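Local coordinates for type III Pentaketide Synthase (Neurospora crassa, PDB 3EUO), which probably catalyses acyl transfer to build pentaketides, as a type III polyketide synthase of the chalcone/stilbene synthase family, at residues V86-K91 with A205-L210; H239-D244 with F365-N370. All coordinates share one frame; numbering follows the deposited sequence.

In the fold
From the N terminus, helix 70-96 comes first. Interaction 1 closes a loop of 113 residues when strand 204-211 packs against this helix, tying together parts of the N-terminal chalcone synthase-like half. The chain then enters the C-terminal half, where interaction 2 joins the start of hairpin strand 241-246 to the turn after strand 359-366, closing a second loop of 120 residues. The two loops follow one another in series, neither nesting nor crossing. The centres of interaction 1 and interaction 2 are about 26 Å apart, on opposite sides of the chain's centre. Strands 204-211 and 359-366 nevertheless belong to one mixed sheet of the thiolase-like fold, so one contact packs a helix and the other a hairpin strand against elements of this shared sheet.

Interaction 1 of 2, residues V86-K91 with A205-L210; sequences VEASRK and ASAVIL
Ala-88 of helix 70-96 sits over strand 204-211 between Ala-205 and Ala-207, a helix-on-sheet contact in the layered thiolase-like fold. Its CB lies 3.7 Å from Ala-205 O and 4.0 Å from Ser-206 CA, so the methyl rests on the strand's backbone as well as on its side chains. The neighbouring methyls are a little farther off, with Ala-88 CB 4.3 Å from Ala-205 CB and 4.4 Å from Ala-207 CB. Ala-207 in turn points at the helix, its CB 4.0 Å from Ser-89 CA and equally far from the carbonyl oxygen of Ala-88. With one-carbon side chains at these three places, the helix and strand axes approach to 6.8 Å, inclined at 27° with both chains running roughly the same way.

Alternation along the strand explains the choice of residues: Ala-205 and Ala-207 face the helix, whereas Ser-206 and Val-208 turn from it. The hydroxyl of Ser-206 is hydrogen-bonded to Ala-333 O, which satisfies a buried polar group on the sheet's other face. The strand itself is held in the sheet by backbone bonds to strands 4-11 and 168-175 on its two edges. From the second of these, Leu-170 and Leu-172 pack on Ser-89. That serine is buried, and its OG, turned beside the backbone N (chi1 -63°), bonds back to Ala-85 O one turn earlier while lying 4.1 Å from Ala-207 CB.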
loop_
_atom_site.group_PDB
_atom_site.type_symbol
_atom_site.label_atom_id
_atom_site.label_comp_id
_atom_site.label_asym_id
_atom_site.label_seq_id
_atom_site.Cartn_x
_atom_site.Cartn_y
_atom_site.Cartn_z
ATOM N N VAL A 86 17.509 2.836 -3.644
ATOM C CA VAL A 86 18.586 2.200 -2.896
ATOM C C VAL A 86 19.588 3.272 -2.444
ATOM O O VAL A 86 19.977 3.305 -1.279
ATOM C CB VAL A 86 19.274 1.065 -3.700
ATOM C CG1 VAL A 86 20.513 0.547 -2.972
ATOM C CG2 VAL A 86 18.295 -0.094 -3.953
ATOM N N GLU A 87 19.968 4.164 -3.356
ATOM C CA GLU A 87 20.959 5.199 -3.023
ATOM C C GLU A 87 20.443 6.240 -2.018
ATOM O O GLU A 87 21.169 6.632 -1.097
ATOM C CB GLU A 87 21.497 5.853 -4.301
ATOM C CG GLU A 87 22.512 6.984 -4.080
ATOM C CD GLU A 87 23.819 6.528 -3.420
ATOM O OE1 GLU A 87 24.105 5.309 -3.370
ATOM O OE2 GLU A 87 24.570 7.409 -2.951
ATOM N N ALA A 88 19.189 6.672 -2.186
ATOM C CA ALA A 88 18.554 7.602 -1.247
ATOM C C ALA A 88 18.483 6.992 0.156
ATOM O O ALA A 88 18.806 7.645 1.146
ATOM C CB ALA A 88 17.156 7.980 -1.733
ATOM N N SER A 89 18.069 5.730 0.221
ATOM C CA SER A 89 17.990 4.999 1.481
ATOM C C SER A 89 19.362 4.848 2.127
ATOM O O SER A 89 19.487 4.983 3.346
ATOM C CB SER A 89 17.353 3.625 1.263
ATOM O OG SER A 89 16.015 3.755 0.793
ATOM N N ARG A 90 20.376 4.557 1.306
ATOM C CA ARG A 90 21.749 4.432 1.797
ATOM C C ARG A 90 22.232 5.716 2.467
ATOM O O ARG A 90 22.866 5.670 3.520
ATOM C CB ARG A 90 22.712 4.065 0.667
ATOM C CG ARG A 90 22.673 2.605 0.250
ATOM C CD ARG A 90 23.858 2.257 -0.677
ATOM N NE ARG A 90 23.698 0.948 -1.317
ATOM C CZ ARG A 90 23.915 -0.225 -0.719
ATOM N NH1 ARG A 90 24.308 -0.280 0.552
ATOM N NH2 ARG A 90 23.735 -1.353 -1.400
ATOM N N LYS A 91 21.943 6.854 1.843
ATOM C CA LYS A 91 22.415 8.144 2.347
ATOM C C LYS A 91 21.693 8.552 3.622
ATOM O O LYS A 91 22.300 9.115 4.535
ATOM C CB LYS A 91 22.296 9.225 1.272
ATOM C CG LYS A 91 23.263 9.005 0.105
ATOM C CD LYS A 91 23.333 10.197 -0.843
ATOM C CE LYS A 91 22.156 10.259 -1.787
ATOM N NZ LYS A 91 22.352 11.323 -2.839
ATOM N N ALA A 205 13.846 9.747 -6.036
ATOM C CA ALA A 205 13.633 8.946 -4.832
ATOM C C ALA A 205 14.175 9.720 -3.657
ATOM O O ALA A 205 15.183 10.410 -3.773
ATOM C CB ALA A 205 14.305 7.591 -4.941
ATOM N N SER A 206 13.492 9.618 -2.523
ATOM C CA SER A 206 13.934 10.296 -1.319
ATOM C C SER A 206 13.562 9.458 -0.116
ATOM O O SER A 206 12.589 8.709 -0.153
ATOM C CB SER A 206 13.303 11.676 -1.214
ATOM O OG SER A 206 11.895 11.585 -1.203
ATOM N N ALA A 207 14.348 9.584 0.947
ATOM C CA ALA A 207 14.141 8.770 2.139
ATOM C C ALA A 207 14.505 9.529 3.398
ATOM O O ALA A 207 15.340 10.435 3.369
ATOM C CB ALA A 207 14.957 7.480 2.044
ATOM N N VAL A 208 13.839 9.173 4.493
ATOM C CA VAL A 208 14.239 9.614 5.822
ATOM C C VAL A 208 14.288 8.415 6.761
ATOM O O VAL A 208 13.648 7.388 6.518
ATOM C CB VAL A 208 13.321 10.727 6.421
ATOM C CG1 VAL A 208 13.263 11.951 5.493
ATOM C CG2 VAL A 208 11.916 10.200 6.723
ATOM N N ILE A 209 15.074 8.547 7.825
ATOM C CA ILE A 209 15.013 7.611 8.931
ATOM C C ILE A 209 14.229 8.275 10.049
ATOM O O ILE A 209 14.577 9.381 10.474
ATOM C CB ILE A 209 16.415 7.241 9.462
ATOM C CG1 ILE A 209 17.273 6.633 8.336
ATOM C CG2 ILE A 209 16.276 6.327 10.680
ATOM C CD1 ILE A 209 16.681 5.350 7.709
ATOM N N LEU A 210 13.147 7.627 10.479
ATOM C CA LEU A 210 12.409 8.078 11.660
ATOM C C LEU A 210 12.702 7.134 12.811
ATOM O O LEU A 210 12.465 5.923 12.708
ATOM C CB LEU A 210 10.899 8.138 11.409
ATOM C CG LEU A 210 10.068 8.852 12.489
ATOM C CD1 LEU A 210 10.367 10.363 12.531
ATOM C CD2 LEU A 210 8.578 8.617 12.273
#

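Interaction 2 of 2, residues H239-D244 with F365-N370; sequences HDLGFD and FGPGIN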
loop_
_atom_site.group_PDB
_atom_site.type_symbol
_atom_site.label_atom_id
_atom_site.label_comp_id
_atom_site.label_asym_id
_atom_site.label_seq_id
_atom_site.Cartn_x
_atom_site.Cartn_y
_atom_site.Cartn_z
ATOM N N HIS A 239 -13.171 13.203 -7.834
ATOM C CA HIS A 239 -13.107 13.416 -9.283
ATOM C C HIS A 239 -12.137 14.524 -9.695
ATOM O O HIS A 239 -11.851 14.698 -10.891
ATOM C CB HIS A 239 -14.511 13.713 -9.835
ATOM C CG HIS A 239 -15.124 14.971 -9.290
ATOM N ND1 HIS A 239 -15.596 15.071 -7.997
ATOM C CD2 HIS A 239 -15.348 16.176 -9.867
ATOM C CE1 HIS A 239 -16.080 16.286 -7.801
ATOM N NE2 HIS A 239 -15.945 16.975 -8.920
ATOM N N ASP A 240 -11.626 15.267 -8.716
ATOM C CA ASP A 240 -10.752 16.402 -8.989
ATOM C C ASP A 240 -9.276 16.040 -9.153
ATOM O O ASP A 240 -8.522 16.791 -9.757
ATOM C CB ASP A 240 -10.908 17.465 -7.907
ATOM C CG ASP A 240 -12.291 18.069 -7.897
ATOM O OD1 ASP A 240 -12.661 18.711 -8.897
ATOM O OD2 ASP A 240 -13.011 17.883 -6.901
ATOM N N LEU A 241 -8.873 14.895 -8.606
ATOM C CA LEU A 241 -7.462 14.530 -8.570
ATOM C C LEU A 241 -7.339 13.026 -8.424
ATOM O O LEU A 241 -7.903 12.433 -7.510
ATOM C CB LEU A 241 -6.753 15.244 -7.413
ATOM C CG LEU A 241 -5.226 15.239 -7.378
ATOM C CD1 LEU A 241 -4.627 15.763 -8.688
ATOM C CD2 LEU A 241 -4.732 16.063 -6.202
ATOM N N GLY A 242 -6.597 12.416 -9.338
ATOM C CA GLY A 242 -6.509 10.965 -9.387
ATOM C C GLY A 242 -5.448 10.469 -10.338
ATOM O O GLY A 242 -4.788 11.255 -11.024
ATOM N N PHE A 243 -5.292 9.149 -10.377
ATOM C CA PHE A 243 -4.273 8.502 -11.198
ATOM C C PHE A 243 -4.845 7.113 -11.484
ATOM O O PHE A 243 -4.802 6.226 -10.631
ATOM C CB PHE A 243 -2.942 8.441 -10.425
ATOM C CG PHE A 243 -1.704 8.415 -11.295
ATOM C CD1 PHE A 243 -1.640 9.116 -12.500
ATOM C CD2 PHE A 243 -0.570 7.727 -10.863
ATOM C CE1 PHE A 243 -0.484 9.100 -13.277
ATOM C CE2 PHE A 243 0.597 7.705 -11.639
ATOM C CZ PHE A 243 0.641 8.392 -12.845
ATOM N N ASP A 244 -5.447 6.955 -12.658
ATOM C CA ASP A 244 -6.248 5.761 -12.946
ATOM C C ASP A 244 -5.452 4.723 -13.708
ATOM O O ASP A 244 -4.864 5.032 -14.753
ATOM C CB ASP A 244 -7.495 6.124 -13.762
ATOM C CG ASP A 244 -8.441 7.070 -13.035
ATOM O OD1 ASP A 244 -8.464 7.105 -11.786
ATOM O OD2 ASP A 244 -9.204 7.772 -13.738
ATOM N N PHE A 365 -0.642 17.718 -0.644
ATOM C CA PHE A 365 -1.974 17.267 -1.057
ATOM C C PHE A 365 -1.811 16.215 -2.134
ATOM O O PHE A 365 -0.834 16.250 -2.899
ATOM C CB PHE A 365 -2.812 18.415 -1.647
ATOM C CG PHE A 365 -2.801 19.675 -0.830
ATOM C CD1 PHE A 365 -3.743 19.878 0.175
ATOM C CD2 PHE A 365 -1.864 20.670 -1.077
ATOM C CE1 PHE A 365 -3.737 21.049 0.933
ATOM C CE2 PHE A 365 -1.842 21.846 -0.322
ATOM C CZ PHE A 365 -2.785 22.032 0.685
ATOM N N GLY A 366 -2.782 15.310 -2.215
ATOM C CA GLY A 366 -2.840 14.317 -3.291
ATOM C C GLY A 366 -4.256 13.794 -3.496
ATOM O O GLY A 366 -5.200 14.280 -2.854
ATOM N N PRO A 367 -4.423 12.807 -4.401
ATOM C CA PRO A 367 -5.724 12.179 -4.646
ATOM C C PRO A 367 -6.505 11.877 -3.363
ATOM O O PRO A 367 -5.945 11.337 -2.396
ATOM C CB PRO A 367 -5.347 10.890 -5.382
ATOM C CG PRO A 367 -4.132 11.262 -6.158
ATOM C CD PRO A 367 -3.374 12.247 -5.278
ATOM N N GLY A 368 -7.784 12.243 -3.367
ATOM C CA GLY A 368 -8.658 12.090 -2.205
ATOM C C GLY A 368 -9.853 13.031 -2.257
ATOM O O GLY A 368 -10.999 12.569 -2.324
ATOM N N ILE A 369 -9.623 14.345 -2.198
ATOM C CA ILE A 369 -8.297 14.957 -2.015
ATOM C C ILE A 369 -7.831 14.807 -0.571
ATOM O O ILE A 369 -8.534 15.214 0.356
ATOM C CB ILE A 369 -8.295 16.471 -2.391
ATOM C CG1 ILE A 369 -8.582 16.670 -3.882
ATOM C CG2 ILE A 369 -6.945 17.130 -2.004
ATOM C CD1 ILE A 369 -8.754 18.149 -4.307
ATOM N N ASN A 370 -6.648 14.218 -0.396
ATOM C CA ASN A 370 -6.044 14.058 0.922
ATOM C C ASN A 370 -5.120 15.222 1.223
ATOM O O ASN A 370 -4.307 15.595 0.379
ATOM C CB ASN A 370 -5.214 12.772 0.982
ATOM C CG ASN A 370 -6.065 11.517 1.025
ATOM O OD1 ASN A 370 -7.289 11.560 0.857
ATOM N ND2 ASN A 370 -5.414 10.384 1.255
HETATM O O HOH W 1 -9.090 13.385 -5.459
#
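Leu-241 and Pro-367 bring the two backbones to within 4.9 Å, CA to CA, where the first strand of hairpin 241-254 passes a turn that corresponds to the family's GFGPG loop, keeping its Phe-Gly-Pro-Gly part. In relatives this loop borders the active-site cavity, so the contact probably helps shape its surroundings. Gly-366 and Asn-370 exchange backbone N-H to O bonds across the neck of the turn, and the peptide between Gly-368 and Ile-369 is cis. A beta carbon on Gly-368 (phi 158°) would run into Asn-370 OD1, and one on Gly-366 would crowd Pro-367 CD.

Leu-241 carries the packing. Its chi1 of -167° brings CG near Pro-367 N, and chi2 of 54° lays CD2 3.6 Å from Gly-366 C; its CB meets Ile-369 CG1 at 4.2 Å. The ring of Pro-367 puts CG 4.0 Å from Gly-242 CA. Pro-117 of the second subunit packs on Pro-367, and Phe-243 pairs antiparallel with a strand there, continuing the two-stranded sheet of 241-246 and 249-254 across the interface. Asp-240 is anchored by Ser-255 and Arg-257. A single water accepts the N-H of Gly-368 at 2.7 Å and lies 2.6 Å from Leu-241 O.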